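Long-range contact in Card1 endonuclease domain-containing protein (PDB 1XMX), which is of unknown function, but belongs to the Card1-like endonuclease family of the PDDEXK clan and may bind nucleic acid: residues Q168-N180 against F248-T261. Sequence-based numbering, arbitrary orientation.
Sequences QQLYQLGERWASN and FANGEWLETLVHST
Leu170 packs over one face of the Phe248 ring, its CD2 3.8 Å from the ring centroid, nearly on the normal, in a CH-pi contact; Trp253 CB lies against the opposite face, toward its rim. Two steeply crossed helices meet here, axes 8.9 Å apart at -106°, with Phe248 and Leu257 as knobs in holes of helix 164-179, Phe248 set among Leu170, Leu173, Gly174 and Trp177. With CG anti to its own backbone N (chi1 178°), Phe248 reaches across to that hole, and its CE2 meets Leu173 CD1 at 3.6 Å. Trp177 completes an aromatic cluster: its six-membered ring turns an edge to the face of the five-membered ring of Trp253, planes at 84°, but meets Phe248 obliquely. Beyond the pair, Trp177 NE1 is hydrogen-bonded to Asp224 of helix 216-227, while Phe344 meets Trp253 edge-to-face. Gly174 lets the backbones come close, its CA 5.6 Å from that of Leu257. Leu257 is the second knob, between Tyr171, Gly174, Glu175 and Ala178; its CD2 presses tightly on Ala178 CB at 3.5 Å. About one turn further toward the C-terminus, Ser260 CB touches Tyr171 CD1. The contact packs helix 164-179 across helix 243-266, the latter within the Card1-like endonuclease region. At the edge of the Phe248 ring, in its plane, a water lies within hydrogen-bonding distance of both helices, 2.8 Å from Leu170 O and 3.1 Å from Trp253 O.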
loop_
_atom_site.group_PDB
_atom_site.type_symbol
_atom_site.label_atom_id
_atom_site.label_comp_id
_atom_site.label_asym_id
_atom_site.label_seq_id
_atom_site.Cartn_x
_atom_site.Cartn_y
_atom_site.Cartn_z
ATOM N N GLN A 168 -17.828 -15.473 6.636
ATOM C CA GLN A 168 -18.303 -16.007 5.378
ATOM C C GLN A 168 -19.656 -15.390 5.027
ATOM O O GLN A 168 -19.867 -15.050 3.879
ATOM C CB GLN A 168 -18.355 -17.543 5.425
ATOM C CG GLN A 168 -19.568 -18.167 4.735
ATOM C CD GLN A 168 -19.620 -19.684 4.888
ATOM O OE1 GLN A 168 -19.976 -20.209 5.973
ATOM N NE2 GLN A 168 -19.308 -20.401 3.804
ATOM N N GLN A 169 -20.549 -15.263 6.011
ATOM C CA GLN A 169 -21.816 -14.546 5.853
ATOM C C GLN A 169 -21.573 -13.108 5.377
ATOM O O GLN A 169 -22.250 -12.650 4.451
ATOM C CB GLN A 169 -22.626 -14.464 7.160
ATOM C CG GLN A 169 -23.328 -15.762 7.659
ATOM C CD GLN A 169 -23.979 -16.578 6.549
ATOM O OE1 GLN A 169 -23.452 -17.647 6.140
ATOM N NE2 GLN A 169 -25.071 -16.083 6.022
ATOM N N LEU A 170 -20.608 -12.409 5.983
ATOM C CA LEU A 170 -20.357 -11.015 5.572
ATOM C C LEU A 170 -19.784 -10.972 4.185
ATOM O O LEU A 170 -20.117 -10.080 3.387
ATOM C CB LEU A 170 -19.440 -10.272 6.557
ATOM C CG LEU A 170 -20.046 -10.045 7.941
ATOM C CD1 LEU A 170 -19.113 -9.148 8.723
ATOM C CD2 LEU A 170 -21.435 -9.442 7.843
ATOM N N TYR A 171 -18.951 -11.961 3.870
ATOM C CA TYR A 171 -18.398 -12.075 2.527
ATOM C C TYR A 171 -19.468 -12.351 1.455
ATOM O O TYR A 171 -19.522 -11.720 0.361
ATOM C CB TYR A 171 -17.313 -13.165 2.490
ATOM C CG TYR A 171 -16.944 -13.535 1.090
ATOM C CD1 TYR A 171 -16.086 -12.731 0.345
ATOM C CD2 TYR A 171 -17.492 -14.680 0.486
ATOM C CE1 TYR A 171 -15.732 -13.065 -0.971
ATOM C CE2 TYR A 171 -17.154 -15.038 -0.844
ATOM C CZ TYR A 171 -16.285 -14.214 -1.562
ATOM O OH TYR A 171 -15.955 -14.550 -2.865
ATOM N N GLN A 172 -20.332 -13.311 1.736
ATOM C CA GLN A 172 -21.288 -13.680 0.730
ATOM C C GLN A 172 -22.346 -12.551 0.598
ATOM O O GLN A 172 -22.856 -12.266 -0.484
ATOM C CB GLN A 172 -21.895 -15.038 1.084
ATOM C CG GLN A 172 -20.868 -16.133 1.290
ATOM C CD GLN A 172 -21.484 -17.511 1.520
ATOM O OE1 GLN A 172 -22.581 -17.624 2.042
ATOM N NE2 GLN A 172 -20.763 -18.572 1.111
ATOM N N LEU A 173 -22.667 -11.885 1.699
ATOM C CA LEU A 173 -23.585 -10.767 1.614
ATOM C C LEU A 173 -23.024 -9.692 0.672
ATOM O O LEU A 173 -23.729 -9.148 -0.178
ATOM C CB LEU A 173 -23.822 -10.169 3.008
ATOM C CG LEU A 173 -25.136 -10.410 3.749
ATOM C CD1 LEU A 173 -25.137 -9.543 4.969
ATOM C CD2 LEU A 173 -26.352 -10.091 2.883
ATOM N N GLY A 174 -21.734 -9.398 0.842
ATOM C CA GLY A 174 -21.058 -8.407 0.009
ATOM C C GLY A 174 -21.070 -8.763 -1.459
ATOM O O GLY A 174 -21.304 -7.899 -2.286
ATOM N N GLU A 175 -20.783 -10.024 -1.776
ATOM C CA GLU A 175 -20.865 -10.548 -3.160
ATOM C C GLU A 175 -22.258 -10.240 -3.787
ATOM O O GLU A 175 -22.370 -9.846 -4.955
ATOM C CB GLU A 175 -20.710 -12.087 -3.185
ATOM C CG GLU A 175 -19.318 -12.758 -3.038
ATOM C CD GLU A 175 -19.400 -14.325 -3.336
ATOM O OE1 GLU A 175 -20.287 -15.028 -2.784
ATOM O OE2 GLU A 175 -18.596 -14.889 -4.135
ATOM N N ARG A 176 -23.314 -10.475 -3.016
ATOM C CA ARG A 176 -24.661 -10.296 -3.530
ATOM C C ARG A 176 -24.892 -8.864 -3.832
ATOM O O ARG A 176 -25.502 -8.539 -4.827
ATOM C CB ARG A 176 -25.749 -10.679 -2.519
ATOM C CG ARG A 176 -25.681 -12.069 -1.881
ATOM C CD ARG A 176 -25.663 -13.142 -2.867
ATOM N NE ARG A 176 -26.800 -13.175 -3.787
ATOM C CZ ARG A 176 -26.684 -13.032 -5.117
ATOM N NH1 ARG A 176 -25.478 -12.789 -5.689
ATOM N NH2 ARG A 176 -27.778 -13.115 -5.880
ATOM N N TRP A 177 -24.495 -8.017 -2.900
ATOM C CA TRP A 177 -24.762 -6.591 -3.059
ATOM C C TRP A 177 -23.885 -6.051 -4.207
ATOM O O TRP A 177 -24.367 -5.310 -5.043
ATOM C CB TRP A 177 -24.537 -5.842 -1.753
ATOM C CG TRP A 177 -25.564 -6.236 -0.632
ATOM C CD1 TRP A 177 -26.678 -7.046 -0.765
ATOM C CD2 TRP A 177 -25.535 -5.821 0.757
ATOM N NE1 TRP A 177 -27.338 -7.147 0.451
ATOM C CE2 TRP A 177 -26.655 -6.417 1.399
ATOM C CE3 TRP A 177 -24.665 -5.012 1.514
ATOM C CZ2 TRP A 177 -26.935 -6.226 2.763
ATOM C CZ3 TRP A 177 -24.940 -4.819 2.903
ATOM C CH2 TRP A 177 -26.078 -5.418 3.497
ATOM N N ALA A 178 -22.627 -6.498 -4.272
ATOM C CA ALA A 178 -21.698 -5.986 -5.295
ATOM C C ALA A 178 -22.187 -6.390 -6.681
ATOM O O ALA A 178 -22.058 -5.662 -7.645
ATOM C CB ALA A 178 -20.288 -6.532 -5.053
ATOM N N SER A 179 -22.727 -7.579 -6.790
ATOM C CA SER A 179 -23.064 -8.105 -8.116
ATOM C C SER A 179 -24.448 -7.665 -8.624
ATOM O O SER A 179 -24.780 -7.906 -9.772
ATOM C CB SER A 179 -22.946 -9.647 -8.123
ATOM O OG SER A 179 -24.067 -10.221 -7.464
ATOM N N ASN A 180 -25.247 -7.047 -7.752
ATOM C CA ASN A 180 -26.515 -6.453 -8.124
ATOM C C ASN A 180 -26.470 -5.002 -7.687
ATOM O O ASN A 180 -27.443 -4.498 -7.145
ATOM C CB ASN A 180 -27.644 -7.158 -7.358
ATOM C CG ASN A 180 -27.794 -8.591 -7.776
ATOM O OD1 ASN A 180 -28.120 -8.862 -8.911
ATOM N ND2 ASN A 180 -27.507 -9.523 -6.876
ATOM N N PHE A 248 -21.185 -2.598 8.926
ATOM C CA PHE A 248 -21.197 -3.325 7.679
ATOM C C PHE A 248 -22.290 -2.739 6.841
ATOM O O PHE A 248 -22.047 -2.432 5.667
ATOM C CB PHE A 248 -21.467 -4.798 7.941
ATOM C CG PHE A 248 -21.544 -5.651 6.693
ATOM C CD1 PHE A 248 -20.390 -6.158 6.097
ATOM C CD2 PHE A 248 -22.784 -6.004 6.148
ATOM C CE1 PHE A 248 -20.463 -6.961 4.943
ATOM C CE2 PHE A 248 -22.858 -6.806 5.006
ATOM C CZ PHE A 248 -21.696 -7.287 4.406
ATOM N N ALA A 249 -23.487 -2.591 7.442
ATOM C CA ALA A 249 -24.683 -2.014 6.751
ATOM C C ALA A 249 -24.528 -0.532 6.548
ATOM O O ALA A 249 -25.171 0.077 5.688
ATOM C CB ALA A 249 -25.959 -2.258 7.591
ATOM N N ASN A 250 -23.669 0.075 7.358
ATOM C CA ASN A 250 -23.396 1.468 7.149
ATOM C C ASN A 250 -22.597 1.761 5.853
ATOM O O ASN A 250 -22.654 2.884 5.305
ATOM C CB ASN A 250 -22.763 2.078 8.388
ATOM C CG ASN A 250 -23.210 3.493 8.599
ATOM O OD1 ASN A 250 -23.949 4.033 7.780
ATOM N ND2 ASN A 250 -22.785 4.105 9.715
ATOM N N GLY A 251 -21.924 0.754 5.317
ATOM C CA GLY A 251 -21.144 0.932 4.089
ATOM C C GLY A 251 -19.787 0.249 4.101
ATOM O O GLY A 251 -19.128 0.149 3.070
ATOM N N GLU A 252 -19.357 -0.224 5.269
ATOM C CA GLU A 252 -18.089 -0.971 5.361
ATOM C C GLU A 252 -18.147 -2.324 4.692
ATOM O O GLU A 252 -17.130 -2.984 4.606
ATOM C CB GLU A 252 -17.684 -1.174 6.807
ATOM C CG GLU A 252 -17.642 0.109 7.608
ATOM C CD GLU A 252 -16.571 0.030 8.668
ATOM O OE1 GLU A 252 -15.950 -1.064 8.753
ATOM O OE2 GLU A 252 -16.362 1.044 9.406
ATOM N N TRP A 253 -19.338 -2.748 4.231
ATOM C CA TRP A 253 -19.457 -3.991 3.472
ATOM C C TRP A 253 -18.520 -4.070 2.234
ATOM O O TRP A 253 -18.041 -5.145 1.865
ATOM C CB TRP A 253 -20.915 -4.240 3.046
ATOM C CG TRP A 253 -21.423 -3.310 2.015
ATOM C CD1 TRP A 253 -22.066 -2.142 2.239
ATOM C CD2 TRP A 253 -21.329 -3.452 0.575
ATOM N NE1 TRP A 253 -22.386 -1.547 1.052
ATOM C CE2 TRP A 253 -21.943 -2.317 0.014
ATOM C CE3 TRP A 253 -20.812 -4.436 -0.281
ATOM C CZ2 TRP A 253 -22.073 -2.140 -1.346
ATOM C CZ3 TRP A 253 -20.913 -4.245 -1.649
ATOM C CH2 TRP A 253 -21.539 -3.118 -2.170
ATOM N N LEU A 254 -18.299 -2.940 1.569
ATOM C CA LEU A 254 -17.610 -2.939 0.281
ATOM C C LEU A 254 -16.112 -3.078 0.492
ATOM O O LEU A 254 -15.425 -3.746 -0.274
ATOM C CB LEU A 254 -17.912 -1.652 -0.475
ATOM C CG LEU A 254 -17.162 -1.551 -1.801
ATOM C CD1 LEU A 254 -17.499 -2.683 -2.816
ATOM C CD2 LEU A 254 -17.459 -0.192 -2.407
ATOM N N GLU A 255 -15.591 -2.454 1.531
ATOM C CA GLU A 255 -14.141 -2.563 1.823
ATOM C C GLU A 255 -13.848 -3.958 2.420
ATOM O O GLU A 255 -12.786 -4.502 2.228
ATOM C CB GLU A 255 -13.673 -1.450 2.753
ATOM C CG GLU A 255 -14.479 -1.373 4.082
ATOM C CD GLU A 255 -14.122 -0.160 4.927
ATOM O OE1 GLU A 255 -13.538 0.818 4.412
ATOM O OE2 GLU A 255 -14.435 -0.143 6.116
ATOM N N THR A 256 -14.763 -4.469 3.224
ATOM C CA THR A 256 -14.674 -5.820 3.737
ATOM C C THR A 256 -14.637 -6.874 2.633
ATOM O O THR A 256 -13.846 -7.811 2.714
ATOM C CB THR A 256 -15.898 -6.119 4.640
ATOM O OG1 THR A 256 -15.903 -5.200 5.736
ATOM C CG2 THR A 256 -15.789 -7.521 5.221
ATOM N N LEU A 257 -15.529 -6.737 1.640
ATOM C CA LEU A 257 -15.569 -7.564 0.428
ATOM C C LEU A 257 -14.247 -7.440 -0.376
ATOM O O LEU A 257 -13.658 -8.443 -0.811
ATOM C CB LEU A 257 -16.757 -7.150 -0.460
ATOM C CG LEU A 257 -16.761 -7.806 -1.855
ATOM C CD1 LEU A 257 -17.058 -9.305 -1.826
ATOM C CD2 LEU A 257 -17.733 -7.040 -2.742
ATOM N N VAL A 258 -13.778 -6.208 -0.569
ATOM C CA VAL A 258 -12.546 -6.028 -1.300
ATOM C C VAL A 258 -11.375 -6.665 -0.534
ATOM O O VAL A 258 -10.542 -7.345 -1.121
ATOM C CB VAL A 258 -12.209 -4.565 -1.570
ATOM C CG1 VAL A 258 -10.752 -4.476 -2.171
ATOM C CG2 VAL A 258 -13.297 -3.925 -2.490
ATOM N N HIS A 259 -11.304 -6.459 0.764
ATOM C CA HIS A 259 -10.261 -7.096 1.529
ATOM C C HIS A 259 -10.329 -8.631 1.430
ATOM O O HIS A 259 -9.317 -9.305 1.254
ATOM C CB HIS A 259 -10.331 -6.625 2.961
ATOM C CG HIS A 259 -9.321 -7.258 3.859
ATOM N ND1 HIS A 259 -7.965 -6.979 3.777
ATOM C CD2 HIS A 259 -9.471 -8.149 4.869
ATOM C CE1 HIS A 259 -7.329 -7.655 4.717
ATOM N NE2 HIS A 259 -8.219 -8.371 5.390
ATOM N N SER A 260 -11.528 -9.165 1.571
ATOM C CA SER A 260 -11.748 -10.597 1.492
ATOM C C SER A 260 -11.384 -11.174 0.113
ATOM O O SER A 260 -10.939 -12.298 0.025
ATOM C CB SER A 260 -13.203 -10.889 1.815
ATOM O OG SER A 260 -13.419 -10.773 3.218
ATOM N N THR A 261 -11.668 -10.429 -0.948
ATOM C CA THR A 261 -11.310 -10.797 -2.316
ATOM C C THR A 261 -9.786 -10.765 -2.591
ATOM O O THR A 261 -9.250 -11.656 -3.245
ATOM C CB THR A 261 -12.053 -9.859 -3.291
ATOM O OG1 THR A 261 -13.443 -9.997 -3.015
ATOM C CG2 THR A 261 -11.775 -10.177 -4.750
HETATM O O HOH W 1 -18.217 -8.181 2.524
#